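Local coordinates for protein phospholipase C-beta (PLC-beta) (Sepia officinalis, PDB 3QR0) that is a cuttlefish phospholipase C-beta, a multidomain protein combining PH, EF-hand-like, TIM-barrel and C2 modules, with a calcium ion bound in the model, at residues E641-I652 against F708-L716. Sequence-based numbering, arbitrary orientation.
Sequences ESTVDGVVAGTI and FKKVVLPDL
Gly650 and Ile652 pair with Val711 and Phe708 in antiparallel register, the short strand axes running 155° apart, and the uneven count between the two bridges, one residue against two, identifies a beta bulge at Lys709-Lys710. Both bridges are hydrogen-bonded pairs: Gly650 N reaches Val711 O at 2.8 Å and Gly650 O accepts from Val711 N, while the Phe708 N bond to Ile652 O, 2.7 Å, is matched by a longer one from Ile652 N to Phe708 O. Within the bulge the Lys709 carbonyl has turned to a side chain: Thr651 OG1 donates to Lys709 O at 2.8 Å, nearly in line with the C=O (162°). The torsion that sets OG1 beside the Thr651 backbone N (chi1 -55°) also brings CG2 against this carbonyl. On the face shared by Ile652, Phe708 and Val711, Ile652 CG2 meets Phe708 CD1 at 4.1 Å; the backbone Ile652 O, besides taking the Phe708 N bond, lies in plane at the edge of the Phe708 ring. Met675 of strand 669-676, in the second sheet, touches all three side chains, as expected between the layers of a C2 beta-sandwich; strand 706-711 is outermost in its own sheet, beside 650-660. Beyond the strands, Leu713 CD2 touches both Val647 CG1 (3.6 Å) and Val644 CG2, on the two end residues of the type II turn Val644-Val647. Phe628 also touches Val647 and Leu713. A water donates to Val647 O and Val712 O and accepts from Val644 N, tying turn to loop through three polar backbone atoms. The extended Lys710 side chain crosses that of Thr643 at about a right angle, its CE against CG2, and its NZ shares another water with Thr643 N. Pro714 CG packs 3.7 Å from Gly650 N, where the glycine lacks a side chain.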
ATOM      1  N   GLU A 641      15.010  18.923  18.155  1.00 34.17           N
ATOM      2  CA  GLU A 641      16.193  18.502  17.402  1.00 35.00           C
ATOM      3  C   GLU A 641      17.129  17.660  18.271  1.00 35.72           C
ATOM      4  O   GLU A 641      18.246  17.336  17.860  1.00 35.82           O
ATOM      5  CB  GLU A 641      16.942  19.726  16.869  1.00 36.05           C
ATOM      6  CG  GLU A 641      16.061  20.712  16.115  1.00 37.29           C
ATOM      7  CD  GLU A 641      16.864  21.802  15.443  1.00 40.52           C
ATOM      8  OE1 GLU A 641      17.607  21.482  14.489  1.00 42.13           O
ATOM      9  OE2 GLU A 641      16.761  22.975  15.870  1.00 41.76           O
ATOM     10  N   SER A 642      16.668  17.303  19.468  1.00 36.08           N
ATOM     11  CA  SER A 642      17.467  16.539  20.415  1.00 36.86           C
ATOM     12  C   SER A 642      16.760  15.236  20.757  1.00 36.11           C
ATOM     13  O   SER A 642      15.568  15.067  20.474  1.00 35.72           O
ATOM     14  CB  SER A 642      17.697  17.357  21.684  1.00 37.63           C
ATOM     15  OG  SER A 642      16.455  17.717  22.267  1.00 38.81           O
ATOM     16  N   THR A 643      17.494  14.321  21.378  1.00 36.48           N
ATOM     17  CA  THR A 643      16.940  13.022  21.748  1.00 36.21           C
ATOM     18  C   THR A 643      15.784  13.192  22.737  1.00 36.21           C
ATOM     19  O   THR A 643      15.792  14.096  23.574  1.00 36.76           O
ATOM     20  CB  THR A 643      18.005  12.088  22.355  1.00 36.54           C
ATOM     21  OG1 THR A 643      18.502  12.656  23.570  1.00 37.88           O
ATOM     22  CG2 THR A 643      19.161  11.877  21.386  1.00 36.41           C
ATOM     23  N   VAL A 644      14.783  12.330  22.608  1.00 35.78           N
ATOM     24  CA  VAL A 644      13.602  12.361  23.458  1.00 35.99           C
ATOM     25  C   VAL A 644      13.786  11.352  24.590  1.00 36.50           C
ATOM     26  O   VAL A 644      14.125  10.196  24.343  1.00 36.00           O
ATOM     27  CB  VAL A 644      12.332  12.033  22.635  1.00 35.11           C
ATOM     28  CG1 VAL A 644      11.100  11.955  23.524  1.00 34.80           C
ATOM     29  CG2 VAL A 644      12.140  13.072  21.538  1.00 35.02           C
ATOM     30  N   ASP A 645      13.573  11.801  25.827  1.00 37.66           N
ATOM     31  CA  ASP A 645      13.725  10.950  27.010  1.00 38.41           C
ATOM     32  C   ASP A 645      12.777   9.761  26.903  1.00 37.45           C
ATOM     33  O   ASP A 645      11.576   9.941  26.716  1.00 37.05           O
ATOM     34  CB  ASP A 645      13.426  11.755  28.280  1.00 39.54           C
ATOM     35  CG  ASP A 645      13.675  10.967  29.561  1.00 42.16           C
ATOM     36  OD1 ASP A 645      14.759  10.352  29.705  1.00 45.30           O
ATOM     37  OD2 ASP A 645      12.787  10.982  30.446  1.00 45.33           O
ATOM     38  N   GLY A 646      13.326   8.555  27.006  1.00 36.90           N
ATOM     39  CA  GLY A 646      12.529   7.329  26.944  1.00 36.17           C
ATOM     40  C   GLY A 646      12.424   6.726  25.555  1.00 35.04           C
ATOM     41  O   GLY A 646      11.811   5.675  25.389  1.00 34.87           O
ATOM     42  N   VAL A 647      13.013   7.390  24.561  1.00 34.25           N
ATOM     43  CA  VAL A 647      13.017   6.914  23.177  1.00 33.05           C
ATOM     44  C   VAL A 647      14.456   6.867  22.682  1.00 33.00           C
ATOM     45  O   VAL A 647      15.144   7.887  22.667  1.00 33.09           O
ATOM     46  CB  VAL A 647      12.210   7.857  22.260  1.00 32.67           C
ATOM     47  CG1 VAL A 647      12.331   7.432  20.803  1.00 31.75           C
ATOM     48  CG2 VAL A 647      10.746   7.916  22.703  1.00 32.26           C
ATOM     49  N   VAL A 648      14.910   5.688  22.272  1.00 32.55           N
ATOM     50  CA  VAL A 648      16.290   5.531  21.832  1.00 32.50           C
ATOM     51  C   VAL A 648      16.429   6.018  20.392  1.00 31.84           C
ATOM     52  O   VAL A 648      15.716   5.558  19.493  1.00 31.31           O
ATOM     53  CB  VAL A 648      16.782   4.074  21.968  1.00 32.59           C
ATOM     54  CG1 VAL A 648      18.248   3.965  21.548  1.00 32.51           C
ATOM     55  CG2 VAL A 648      16.619   3.601  23.411  1.00 33.18           C
ATOM     56  N   ALA A 649      17.340   6.966  20.194  1.00 31.68           N
ATOM     57  CA  ALA A 649      17.639   7.495  18.874  1.00 31.13           C
ATOM     58  C   ALA A 649      18.372   6.433  18.068  1.00 30.81           C
ATOM     59  O   ALA A 649      19.008   5.543  18.637  1.00 30.85           O
ATOM     60  CB  ALA A 649      18.483   8.761  18.986  1.00 31.69           C
ATOM     61  N   GLY A 650      18.281   6.536  16.744  1.00 30.03           N
ATOM     62  CA  GLY A 650      18.824   5.523  15.847  1.00 29.65           C
ATOM     63  C   GLY A 650      19.809   6.077  14.840  1.00 29.84           C
ATOM     64  O   GLY A 650      19.935   7.293  14.673  1.00 30.09           O
ATOM     65  N   THR A 651      20.534   5.166  14.200  1.00 29.73           N
ATOM     66  CA  THR A 651      21.355   5.471  13.039  1.00 29.89           C
ATOM     67  C   THR A 651      20.939   4.489  11.959  1.00 29.01           C
ATOM     68  O   THR A 651      20.705   3.309  12.246  1.00 28.66           O
ATOM     69  CB  THR A 651      22.865   5.322  13.335  1.00 30.93           C
ATOM     70  OG1 THR A 651      23.211   6.131  14.464  1.00 31.89           O
ATOM     71  CG2 THR A 651      23.705   5.769  12.140  1.00 31.71           C
ATOM     72  N   ILE A 652      20.815   4.994  10.733  1.00 28.09           N
ATOM     73  CA  ILE A 652      20.476   4.185   9.578  1.00 27.46           C
ATOM     74  C   ILE A 652      21.509   4.452   8.492  1.00 27.85           C
ATOM     75  O   ILE A 652      21.827   5.608   8.203  1.00 27.93           O
ATOM     76  CB  ILE A 652      19.077   4.537   9.012  1.00 26.57           C
ATOM     77  CG1 ILE A 652      17.971   4.231  10.028  1.00 26.37           C
ATOM     78  CG2 ILE A 652      18.839   3.794   7.702  1.00 26.54           C
ATOM     79  CD1 ILE A 652      17.662   2.750  10.211  1.00 25.60           C
ATOM     80  N   PHE A 708      22.389   8.161   7.509  1.00 29.75           N
ATOM     81  CA  PHE A 708      21.478   8.991   8.291  1.00 29.99           C
ATOM     82  C   PHE A 708      21.959   8.916   9.737  1.00 30.68           C
ATOM     83  O   PHE A 708      21.514   8.068  10.508  1.00 30.33           O
ATOM     84  CB  PHE A 708      20.035   8.489   8.171  1.00 29.16           C
ATOM     85  CG  PHE A 708      19.519   8.461   6.762  1.00 29.03           C
ATOM     86  CD1 PHE A 708      19.753   7.363   5.949  1.00 29.66           C
ATOM     87  CD2 PHE A 708      18.794   9.526   6.250  1.00 29.46           C
ATOM     88  CE1 PHE A 708      19.274   7.329   4.643  1.00 29.48           C
ATOM     89  CE2 PHE A 708      18.310   9.501   4.946  1.00 28.92           C
ATOM     90  CZ  PHE A 708      18.554   8.403   4.141  1.00 29.32           C
ATOM     91  N   LYS A 709      22.877   9.814  10.085  1.00 31.87           N
ATOM     92  CA  LYS A 709      23.685   9.688  11.298  1.00 32.90           C
ATOM     93  C   LYS A 709      22.852   9.586  12.573  1.00 32.29           C
ATOM     94  O   LYS A 709      23.038   8.660  13.363  1.00 32.57           O
ATOM     95  CB  LYS A 709      24.662  10.871  11.392  1.00 33.98           C
ATOM     96  CG  LYS A 709      25.661  10.800  12.537  1.00 36.39           C
ATOM     97  CD  LYS A 709      26.527   9.549  12.473  1.00 38.64           C
ATOM     98  CE  LYS A 709      27.737   9.671  13.382  1.00 40.67           C
ATOM     99  NZ  LYS A 709      28.514   8.402  13.427  1.00 42.52           N
ATOM    100  N   LYS A 710      21.941  10.533  12.770  1.00 31.76           N
ATOM    101  CA  LYS A 710      21.140  10.582  13.987  1.00 31.39           C
ATOM    102  C   LYS A 710      19.663  10.702  13.657  1.00 30.22           C
ATOM    103  O   LYS A 710      19.197  11.765  13.246  1.00 29.88           O
ATOM    104  CB  LYS A 710      21.561  11.761  14.864  1.00 32.32           C
ATOM    105  CG  LYS A 710      20.810  11.832  16.194  1.00 33.50           C
ATOM    106  CD  LYS A 710      21.313  12.973  17.071  1.00 36.07           C
ATOM    107  CE  LYS A 710      20.671  12.927  18.454  1.00 37.33           C
ATOM    108  NZ  LYS A 710      21.047  14.112  19.289  1.00 39.64           N
ATOM    109  N   VAL A 711      18.934   9.607  13.837  1.00 28.94           N
ATOM    110  CA  VAL A 711      17.483   9.624  13.720  1.00 27.80           C
ATOM    111  C   VAL A 711      16.903   9.772  15.124  1.00 27.80           C
ATOM    112  O   VAL A 711      16.906   8.820  15.908  1.00 27.32           O
ATOM    113  CB  VAL A 711      16.956   8.337  13.063  1.00 27.47           C
ATOM    114  CG1 VAL A 711      15.443   8.427  12.860  1.00 25.89           C
ATOM    115  CG2 VAL A 711      17.677   8.087  11.739  1.00 26.84           C
ATOM    116  N   VAL A 712      16.420  10.975  15.436  1.00 27.73           N
ATOM    117  CA  VAL A 712      15.884  11.282  16.761  1.00 27.99           C
ATOM    118  C   VAL A 712      14.702  10.399  17.174  1.00 27.72           C
ATOM    119  O   VAL A 712      14.663   9.917  18.305  1.00 28.39           O
ATOM    120  CB  VAL A 712      15.473  12.768  16.869  1.00 28.26           C
ATOM    121  CG1 VAL A 712      14.577  12.993  18.088  1.00 28.15           C
ATOM    122  CG2 VAL A 712      16.714  13.655  16.935  1.00 28.80           C
ATOM    123  N   LEU A 713      13.751  10.185  16.265  1.00 27.11           N
ATOM    124  CA  LEU A 713      12.541   9.412  16.573  1.00 26.73           C
ATOM    125  C   LEU A 713      12.278   8.342  15.512  1.00 25.85           C
ATOM    126  O   LEU A 713      11.446   8.523  14.620  1.00 25.41           O
ATOM    127  CB  LEU A 713      11.330  10.349  16.719  1.00 26.81           C
ATOM    128  CG  LEU A 713      10.400  10.056  17.901  1.00 27.32           C
ATOM    129  CD1 LEU A 713       9.914   8.619  17.892  1.00 26.61           C
ATOM    130  CD2 LEU A 713      11.092  10.383  19.217  1.00 28.37           C
ATOM    131  N   PRO A 714      12.990   7.209  15.609  1.00 25.69           N
ATOM    132  CA  PRO A 714      12.855   6.148  14.612  1.00 25.33           C
ATOM    133  C   PRO A 714      11.420   5.648  14.375  1.00 24.83           C
ATOM    134  O   PRO A 714      11.045   5.408  13.233  1.00 23.95           O
ATOM    135  CB  PRO A 714      13.728   5.029  15.180  1.00 25.45           C
ATOM    136  CG  PRO A 714      14.764   5.738  15.967  1.00 25.88           C
ATOM    137  CD  PRO A 714      14.048   6.902  16.587  1.00 26.11           C
ATOM    138  N   ASP A 715      10.623   5.509  15.432  1.00 25.06           N
ATOM    139  CA  ASP A 715       9.282   4.926  15.283  1.00 24.98           C
ATOM    140  C   ASP A 715       8.280   5.827  14.558  1.00 24.04           C
ATOM    141  O   ASP A 715       7.217   5.355  14.166  1.00 23.86           O
ATOM    142  CB  ASP A 715       8.718   4.474  16.636  1.00 25.76           C
ATOM    143  CG  ASP A 715       9.414   3.219  17.176  1.00 28.73           C
ATOM    144  OD1 ASP A 715      10.128   2.529  16.400  1.00 31.64           O
ATOM    145  OD2 ASP A 715       9.247   2.931  18.383  1.00 31.20           O
ATOM    146  N   LEU A 716       8.612   7.104  14.368  1.00 23.63           N
ATOM    147  CA  LEU A 716       7.805   8.001  13.529  1.00 23.19           C
ATOM    148  C   LEU A 716       8.333   8.106  12.086  1.00 22.99           C
ATOM    149  O   LEU A 716       7.748   8.811  11.259  1.00 22.89           O
ATOM    150  CB  LEU A 716       7.741   9.404  14.151  1.00 23.48           C
ATOM    151  CG  LEU A 716       6.873   9.581  15.404  1.00 23.38           C
ATOM    152  CD1 LEU A 716       7.011  11.000  15.928  1.00 23.40           C
ATOM    153  CD2 LEU A 716       5.404   9.264  15.124  1.00 23.73           C
TER
HETATM  154  O   HOH W   1      20.314  15.293  21.661  1.00 42.81           O
HETATM  155  O   HOH W   2      15.180  10.153  20.977  1.00 23.24           O